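Local coordinates for protein putative aldehyde dehydrogenase AldY (Bacillus subtilis, PDB 4DNG) that probably oxidises aldehydes to carboxylates with NAD(+) as the electron acceptor and may help protect the cell against stress from ethanol and related compounds, at residues Ala38-Phe50 against Met207-Asn221. Sequence-based numbering, arbitrary orientation.
Sequences ASLATGKQLEDAF and MLTDVKEIGDGMLTN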
ATOM      1  N   ALA A  38     -16.997  11.816 -29.484  1.00 67.03           N
ATOM      2  CA  ALA A  38     -16.113  10.683 -29.312  1.00 72.84           C
ATOM      3  C   ALA A  38     -16.942   9.428 -29.155  1.00 74.30           C
ATOM      4  O   ALA A  38     -17.928   9.413 -28.401  1.00 75.94           O
ATOM      5  CB  ALA A  38     -15.200  10.885 -28.113  1.00 69.25           C
ATOM      6  N   SER A  39     -16.542   8.393 -29.885  1.00 67.03           N
ATOM      7  CA  SER A  39     -17.137   7.066 -29.773  1.00 69.11           C
ATOM      8  C   SER A  39     -16.545   6.349 -28.564  1.00 76.17           C
ATOM      9  O   SER A  39     -15.328   6.405 -28.326  1.00 78.86           O
ATOM     10  CB  SER A  39     -16.859   6.257 -31.031  1.00 65.84           C
ATOM     11  OG  SER A  39     -15.474   6.017 -31.147  1.00 65.76           O
ATOM     12  N   LEU A  40     -17.415   5.665 -27.825  1.00 70.13           N
ATOM     13  CA  LEU A  40     -17.072   5.058 -26.550  1.00 64.21           C
ATOM     14  C   LEU A  40     -16.586   3.632 -26.750  1.00 66.26           C
ATOM     15  O   LEU A  40     -17.259   2.822 -27.380  1.00 67.11           O
ATOM     16  CB  LEU A  40     -18.301   5.075 -25.637  1.00 59.02           C
ATOM     17  CG  LEU A  40     -18.827   6.490 -25.392  1.00 57.50           C
ATOM     18  CD1 LEU A  40     -20.043   6.496 -24.469  1.00 54.17           C
ATOM     19  CD2 LEU A  40     -17.696   7.344 -24.828  1.00 56.21           C
ATOM     20  N   ALA A  41     -15.417   3.326 -26.207  1.00 61.32           N
ATOM     21  CA  ALA A  41     -14.835   1.996 -26.336  1.00 63.59           C
ATOM     22  C   ALA A  41     -15.544   1.012 -25.397  1.00 69.72           C
ATOM     23  O   ALA A  41     -16.206   1.430 -24.444  1.00 72.25           O
ATOM     24  CB  ALA A  41     -13.353   2.060 -26.030  1.00 61.85           C
ATOM     25  N   THR A  42     -15.397  -0.288 -25.653  1.00 70.92           N
ATOM     26  CA  THR A  42     -16.174  -1.296 -24.917  1.00 74.14           C
ATOM     27  C   THR A  42     -15.363  -2.019 -23.883  1.00 67.64           C
ATOM     28  O   THR A  42     -14.118  -2.032 -23.947  1.00 67.46           O
ATOM     29  CB  THR A  42     -16.680  -2.424 -25.831  1.00 75.81           C
ATOM     30  OG1 THR A  42     -15.566  -3.228 -26.231  1.00 78.78           O
ATOM     31  CG2 THR A  42     -17.371  -1.867 -27.048  1.00 78.12           C
ATOM     32  N   GLY A  43     -16.077  -2.667 -22.961  1.00 59.12           N
ATOM     33  CA  GLY A  43     -15.466  -3.665 -22.073  1.00 56.40           C
ATOM     34  C   GLY A  43     -14.447  -4.567 -22.760  1.00 59.46           C
ATOM     35  O   GLY A  43     -13.303  -4.681 -22.301  1.00 62.01           O
ATOM     36  N   LYS A  44     -14.839  -5.181 -23.881  1.00 63.71           N
ATOM     37  CA  LYS A  44     -13.940  -6.062 -24.604  1.00 69.61           C
ATOM     38  C   LYS A  44     -12.663  -5.322 -25.033  1.00 72.20           C
ATOM     39  O   LYS A  44     -11.558  -5.810 -24.794  1.00 72.51           O
ATOM     40  CB  LYS A  44     -14.654  -6.703 -25.797  1.00 86.49           C
ATOM     41  CG  LYS A  44     -14.149  -8.095 -26.161  1.00 93.80           C
ATOM     42  CD  LYS A  44     -12.979  -8.047 -27.130  1.00 99.24           C
ATOM     43  CE  LYS A  44     -12.330  -9.414 -27.278  1.00102.44           C
ATOM     44  NZ  LYS A  44     -11.281  -9.374 -28.336  1.00101.19           N
ATOM     45  N   GLN A  45     -12.818  -4.139 -25.633  1.00 70.04           N
ATOM     46  CA  GLN A  45     -11.677  -3.299 -26.047  1.00 69.00           C
ATOM     47  C   GLN A  45     -10.688  -2.988 -24.894  1.00 67.65           C
ATOM     48  O   GLN A  45      -9.457  -2.986 -25.089  1.00 61.83           O
ATOM     49  CB  GLN A  45     -12.183  -1.993 -26.672  1.00 68.31           C
ATOM     50  CG  GLN A  45     -12.779  -2.145 -28.064  1.00 69.16           C
ATOM     51  CD  GLN A  45     -13.206  -0.822 -28.665  1.00 68.58           C
ATOM     52  OE1 GLN A  45     -14.271  -0.294 -28.342  1.00 76.78           O
ATOM     53  NE2 GLN A  45     -12.385  -0.286 -29.560  1.00 63.11           N
ATOM     54  N   LEU A  46     -11.235  -2.725 -23.707  1.00 63.95           N
ATOM     55  CA  LEU A  46     -10.418  -2.479 -22.507  1.00 68.30           C
ATOM     56  C   LEU A  46      -9.606  -3.709 -22.160  1.00 69.30           C
ATOM     57  O   LEU A  46      -8.398  -3.616 -21.952  1.00 72.93           O
ATOM     58  CB  LEU A  46     -11.279  -2.036 -21.308  1.00 67.14           C
ATOM     59  CG  LEU A  46     -10.629  -1.668 -19.965  1.00 61.11           C
ATOM     60  CD1 LEU A  46      -9.668  -0.494 -20.096  1.00 64.37           C
ATOM     61  CD2 LEU A  46     -11.695  -1.383 -18.910  1.00 53.20           C
ATOM     62  N   GLU A  47     -10.264  -4.865 -22.123  1.00 71.10           N
ATOM     63  CA  GLU A  47      -9.545  -6.127 -21.907  1.00 67.14           C
ATOM     64  C   GLU A  47      -8.464  -6.374 -22.965  1.00 64.35           C
ATOM     65  O   GLU A  47      -7.363  -6.759 -22.604  1.00 69.57           O
ATOM     66  CB  GLU A  47     -10.492  -7.313 -21.783  1.00 63.92           C
ATOM     67  CG  GLU A  47     -11.420  -7.237 -20.583  1.00 70.20           C
ATOM     68  CD  GLU A  47     -12.782  -7.869 -20.846  1.00 85.80           C
ATOM     69  OE1 GLU A  47     -13.128  -8.083 -22.025  1.00101.18           O
ATOM     70  OE2 GLU A  47     -13.526  -8.142 -19.884  1.00 84.11           O
ATOM     71  N   ASP A  48      -8.746  -6.140 -24.251  1.00 62.16           N
ATOM     72  CA  ASP A  48      -7.664  -6.188 -25.252  1.00 66.93           C
ATOM     73  C   ASP A  48      -6.488  -5.288 -24.824  1.00 69.38           C
ATOM     74  O   ASP A  48      -5.327  -5.717 -24.819  1.00 70.54           O
ATOM     75  CB  ASP A  48      -8.139  -5.761 -26.640  1.00 74.38           C
ATOM     76  CG  ASP A  48      -9.133  -6.728 -27.260  1.00 87.54           C
ATOM     77  OD1 ASP A  48      -9.320  -7.852 -26.741  1.00 89.63           O
ATOM     78  OD2 ASP A  48      -9.731  -6.341 -28.286  1.00 96.89           O
ATOM     79  N   ALA A  49      -6.812  -4.053 -24.439  1.00 63.67           N
ATOM     80  CA  ALA A  49      -5.828  -3.041 -24.078  1.00 60.35           C
ATOM     81  C   ALA A  49      -4.946  -3.459 -22.906  1.00 62.87           C
ATOM     82  O   ALA A  49      -3.723  -3.321 -22.967  1.00 69.52           O
ATOM     83  CB  ALA A  49      -6.523  -1.724 -23.792  1.00 56.55           C
ATOM     84  N   PHE A  50      -5.556  -3.970 -21.840  1.00 58.87           N
ATOM     85  CA  PHE A  50      -4.778  -4.579 -20.766  1.00 61.76           C
ATOM     86  C   PHE A  50      -3.879  -5.737 -21.262  1.00 63.21           C
ATOM     87  O   PHE A  50      -2.699  -5.787 -20.916  1.00 63.39           O
ATOM     88  CB  PHE A  50      -5.688  -5.017 -19.613  1.00 60.73           C
ATOM     89  CG  PHE A  50      -6.020  -3.897 -18.650  1.00 54.54           C
ATOM     90  CD1 PHE A  50      -5.005  -3.203 -17.996  1.00 50.71           C
ATOM     91  CD2 PHE A  50      -7.347  -3.533 -18.403  1.00 52.11           C
ATOM     92  CE1 PHE A  50      -5.290  -2.175 -17.104  1.00 54.18           C
ATOM     93  CE2 PHE A  50      -7.635  -2.494 -17.523  1.00 53.37           C
ATOM     94  CZ  PHE A  50      -6.603  -1.814 -16.863  1.00 51.36           C
ATOM     95  N   MET A 207      -7.911   5.154 -23.156  1.00 53.52           N
ATOM     96  CA  MET A 207      -9.275   4.702 -23.365  1.00 51.55           C
ATOM     97  C   MET A 207     -10.287   5.825 -23.311  1.00 58.83           C
ATOM     98  O   MET A 207     -10.395   6.535 -22.303  1.00 59.55           O
ATOM     99  CB  MET A 207      -9.632   3.711 -22.271  1.00 49.72           C
ATOM    100  CG  MET A 207      -8.625   2.573 -22.217  1.00 53.23           C
ATOM    101  SD  MET A 207      -8.753   1.599 -23.733  1.00 62.19           S
ATOM    102  CE  MET A 207      -7.084   0.980 -23.724  1.00 60.52           C
ATOM    103  N   LEU A 208     -11.020   5.988 -24.405  1.00 60.49           N
ATOM    104  CA  LEU A 208     -12.139   6.919 -24.443  1.00 60.34           C
ATOM    105  C   LEU A 208     -13.410   6.121 -24.265  1.00 56.04           C
ATOM    106  O   LEU A 208     -13.824   5.371 -25.142  1.00 62.92           O
ATOM    107  CB  LEU A 208     -12.148   7.709 -25.751  1.00 59.73           C
ATOM    108  CG  LEU A 208     -11.463   9.067 -25.644  1.00 63.99           C
ATOM    109  CD1 LEU A 208     -10.038   8.927 -25.146  1.00 66.51           C
ATOM    110  CD2 LEU A 208     -11.493   9.794 -26.985  1.00 61.58           C
ATOM    111  N   THR A 209     -14.005   6.248 -23.102  1.00 54.42           N
ATOM    112  CA  THR A 209     -15.114   5.413 -22.752  1.00 54.55           C
ATOM    113  C   THR A 209     -15.813   5.979 -21.547  1.00 51.56           C
ATOM    114  O   THR A 209     -15.541   7.101 -21.138  1.00 54.12           O
ATOM    115  CB  THR A 209     -14.652   3.965 -22.509  1.00 58.89           C
ATOM    116  OG1 THR A 209     -15.790   3.152 -22.207  1.00 65.47           O
ATOM    117  CG2 THR A 209     -13.639   3.917 -21.367  1.00 56.91           C
ATOM    118  N   ASP A 210     -16.746   5.223 -20.985  1.00 55.93           N
ATOM    119  CA  ASP A 210     -17.402   5.673 -19.768  1.00 53.77           C
ATOM    120  C   ASP A 210     -17.726   4.463 -18.918  1.00 57.48           C
ATOM    121  O   ASP A 210     -17.572   3.313 -19.347  1.00 58.27           O
ATOM    122  CB  ASP A 210     -18.630   6.577 -20.065  1.00 52.44           C
ATOM    123  CG  ASP A 210     -19.798   5.828 -20.707  1.00 64.77           C
ATOM    124  OD1 ASP A 210     -19.639   4.635 -21.036  1.00 72.67           O
ATOM    125  OD2 ASP A 210     -20.891   6.427 -20.884  1.00 70.60           O
ATOM    126  N   VAL A 211     -18.117   4.717 -17.687  1.00 64.68           N
ATOM    127  CA  VAL A 211     -18.387   3.627 -16.772  1.00 66.01           C
ATOM    128  C   VAL A 211     -19.601   2.821 -17.238  1.00 63.33           C
ATOM    129  O   VAL A 211     -19.679   1.603 -17.043  1.00 63.23           O
ATOM    130  CB  VAL A 211     -18.464   4.149 -15.336  1.00 62.42           C
ATOM    131  CG1 VAL A 211     -19.045   3.104 -14.425  1.00 56.81           C
ATOM    132  CG2 VAL A 211     -17.052   4.563 -14.878  1.00 56.41           C
ATOM    133  N   LYS A 212     -20.515   3.494 -17.923  1.00 57.88           N
ATOM    134  CA  LYS A 212     -21.641   2.815 -18.534  1.00 60.16           C
ATOM    135  C   LYS A 212     -21.166   1.667 -19.469  1.00 61.69           C
ATOM    136  O   LYS A 212     -21.789   0.615 -19.542  1.00 60.42           O
ATOM    137  CB  LYS A 212     -22.501   3.815 -19.281  1.00 59.69           C
ATOM    138  CG  LYS A 212     -23.310   4.697 -18.353  1.00 63.87           C
ATOM    139  CD  LYS A 212     -24.050   5.775 -19.120  1.00 69.08           C
ATOM    140  CE  LYS A 212     -25.020   6.522 -18.217  1.00 71.91           C
ATOM    141  NZ  LYS A 212     -25.825   7.540 -18.963  1.00 70.16           N
ATOM    142  N   GLU A 213     -20.064   1.869 -20.181  1.00 58.97           N
ATOM    143  CA  GLU A 213     -19.491   0.787 -20.967  1.00 59.62           C
ATOM    144  C   GLU A 213     -18.728  -0.204 -20.094  1.00 57.71           C
ATOM    145  O   GLU A 213     -18.859  -1.403 -20.249  1.00 55.96           O
ATOM    146  CB  GLU A 213     -18.588   1.319 -22.075  1.00 57.34           C
ATOM    147  CG  GLU A 213     -19.335   1.819 -23.300  1.00 67.83           C
ATOM    148  CD  GLU A 213     -20.365   0.837 -23.835  1.00 75.25           C
ATOM    149  OE1 GLU A 213     -19.987  -0.316 -24.118  1.00 77.40           O
ATOM    150  OE2 GLU A 213     -21.548   1.229 -23.998  1.00 77.55           O
ATOM    151  N   ILE A 214     -17.986   0.307 -19.131  1.00 63.04           N
ATOM    152  CA  ILE A 214     -16.860  -0.421 -18.610  1.00 60.02           C
ATOM    153  C   ILE A 214     -17.022  -0.927 -17.188  1.00 59.19           C
ATOM    154  O   ILE A 214     -16.272  -1.773 -16.743  1.00 63.52           O
ATOM    155  CB  ILE A 214     -15.598   0.415 -18.936  1.00 62.30           C
ATOM    156  CG1 ILE A 214     -14.871  -0.272 -20.095  1.00 58.59           C
ATOM    157  CG2 ILE A 214     -14.759   0.864 -17.719  1.00 53.03           C
ATOM    158  CD1 ILE A 214     -13.949   0.633 -20.869  1.00 70.37           C
ATOM    159  N   GLY A 215     -18.049  -0.462 -16.492  1.00 62.19           N
ATOM    160  CA  GLY A 215     -18.257  -0.879 -15.117  1.00 58.83           C
ATOM    161  C   GLY A 215     -16.917  -0.759 -14.427  1.00 61.78           C
ATOM    162  O   GLY A 215     -16.189   0.210 -14.663  1.00 59.36           O
ATOM    163  N   ASP A 216     -16.567  -1.763 -13.620  1.00 59.65           N
ATOM    164  CA  ASP A 216     -15.357  -1.705 -12.809  1.00 59.02           C
ATOM    165  C   ASP A 216     -14.110  -2.194 -13.584  1.00 61.66           C
ATOM    166  O   ASP A 216     -13.017  -2.285 -13.016  1.00 57.41           O
ATOM    167  CB  ASP A 216     -15.553  -2.471 -11.491  1.00 61.32           C
ATOM    168  CG  ASP A 216     -16.526  -1.770 -10.541  1.00 65.78           C
ATOM    169  OD1 ASP A 216     -16.515  -0.512 -10.496  1.00 58.55           O
ATOM    170  OD2 ASP A 216     -17.301  -2.482  -9.842  1.00 61.41           O
ATOM    171  N   GLY A 217     -14.277  -2.481 -14.880  1.00 57.77           N
ATOM    172  CA  GLY A 217     -13.172  -2.852 -15.787  1.00 52.00           C
ATOM    173  C   GLY A 217     -11.748  -2.339 -15.536  1.00 60.56           C
ATOM    174  O   GLY A 217     -10.786  -3.062 -15.780  1.00 64.14           O
ATOM    175  N   MET A 218     -11.593  -1.102 -15.047  1.00 57.67           N
ATOM    176  CA  MET A 218     -10.271  -0.573 -14.729  1.00 55.01           C
ATOM    177  C   MET A 218      -9.725  -1.167 -13.417  1.00 60.21           C
ATOM    178  O   MET A 218      -8.533  -1.021 -13.108  1.00 55.35           O
ATOM    179  CB  MET A 218     -10.328   0.956 -14.635  1.00 58.29           C
ATOM    180  CG  MET A 218     -10.637   1.670 -15.955  1.00 55.56           C
ATOM    181  SD  MET A 218      -9.271   1.536 -17.124  1.00 57.54           S
ATOM    182  CE  MET A 218      -7.983   2.486 -16.363  1.00 54.56           C
ATOM    183  N   LEU A 219     -10.599  -1.864 -12.679  1.00 56.27           N
ATOM    184  CA  LEU A 219     -10.353  -2.231 -11.310  1.00 52.86           C
ATOM    185  C   LEU A 219     -10.174  -3.727 -11.150  1.00 61.63           C
ATOM    186  O   LEU A 219      -9.310  -4.182 -10.390  1.00 63.84           O
ATOM    187  CB  LEU A 219     -11.518  -1.761 -10.434  1.00 58.97           C
ATOM    188  CG  LEU A 219     -11.992  -0.293 -10.445  1.00 55.60           C
ATOM    189  CD1 LEU A 219     -12.977  -0.026  -9.301  1.00 56.83           C
ATOM    190  CD2 LEU A 219     -10.837   0.690 -10.379  1.00 51.56           C
ATOM    191  N   THR A 220     -10.982  -4.481 -11.883  1.00 59.92           N
ATOM    192  CA  THR A 220     -11.153  -5.928 -11.699  1.00 54.92           C
ATOM    193  C   THR A 220     -10.191  -6.770 -12.534  1.00 60.29           C
ATOM    194  O   THR A 220      -9.945  -7.949 -12.246  1.00 59.65           O
ATOM    195  CB  THR A 220     -12.573  -6.336 -12.137  1.00 61.14           C
ATOM    196  OG1 THR A 220     -13.535  -5.694 -11.292  1.00 64.76           O
ATOM    197  CG2 THR A 220     -12.744  -7.830 -11.992  1.00 78.78           C
ATOM    198  N   ASN A 221      -9.691  -6.189 -13.614  1.00 59.12           N
ATOM    199  CA  ASN A 221      -8.857  -6.936 -14.501  1.00 57.53           C
ATOM    200  C   ASN A 221      -7.679  -7.431 -13.669  1.00 60.94           C
ATOM    201  O   ASN A 221      -7.066  -6.640 -12.929  1.00 57.25           O
ATOM    202  CB  ASN A 221      -8.407  -6.072 -15.684  1.00 60.17           C
ATOM    203  CG  ASN A 221      -7.758  -6.892 -16.784  1.00 59.41           C
ATOM    204  OD1 ASN A 221      -6.766  -7.567 -16.549  1.00 63.55           O
ATOM    205  ND2 ASN A 221      -8.317  -6.841 -17.978  1.00 59.08           N
TER
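Leu46, in the first turn of helix 43-60, packs its side chain against the loop and short helices that follow strand 204-206 in the NAD(+)-binding, Rossmann-like domain of this aldehyde dehydrogenase. Its CB lies 3.8 Å from Ile214 CD1, and CG stays beside that same methyl. CG anti to the backbone N (chi1 -177°) directs the branch at the 207-221 segment, and the methyls diverge from there. CD1 reaches Met218 SD at 3.6 Å and also meets Met207 CG, whereas CD2 fits between Ile214 CG1 and the backbone of Gly217, 3.5 Å from Gly217 C. Gly217, having no side chain, lets that methyl lie against its backbone. Val175 of strand 173-177 also touches Leu46.

One turn on, the Phe50 side chain and the Asn221 amide run alongside each other in opposite senses, ring and amide planes 44° apart, with Phe50 CD2 3.5 Å from Asn221 ND2. Phe50 CE2 approaches Gly217 O, and Met218 SD makes an oblique Met-aromatic contact, 5.3 Å from the ring centroid. An alanine in place of Phe50 would probably open a gap beside Gly217 and strip the Asn221 amide of the surface it lies against. Asn221 OD1 is held by Ile223 N.

Ahead of the helix, Thr42 and Gln45 form a capping box: Gln45 N donates to Thr42 OG1 (3.0 Å) and Thr42 N to Gln45 OE1. Across the contact, Asp210 and Glu213 both form salt bridges with Arg22. Polar bonds join the segments at Ala41. Its N-H points at Leu208 O in the carbonyl plane (N-H...O 166°), while Thr209 OG1 donates to Ala41 O over 2.9 Å, tilted out of the carbonyl plane.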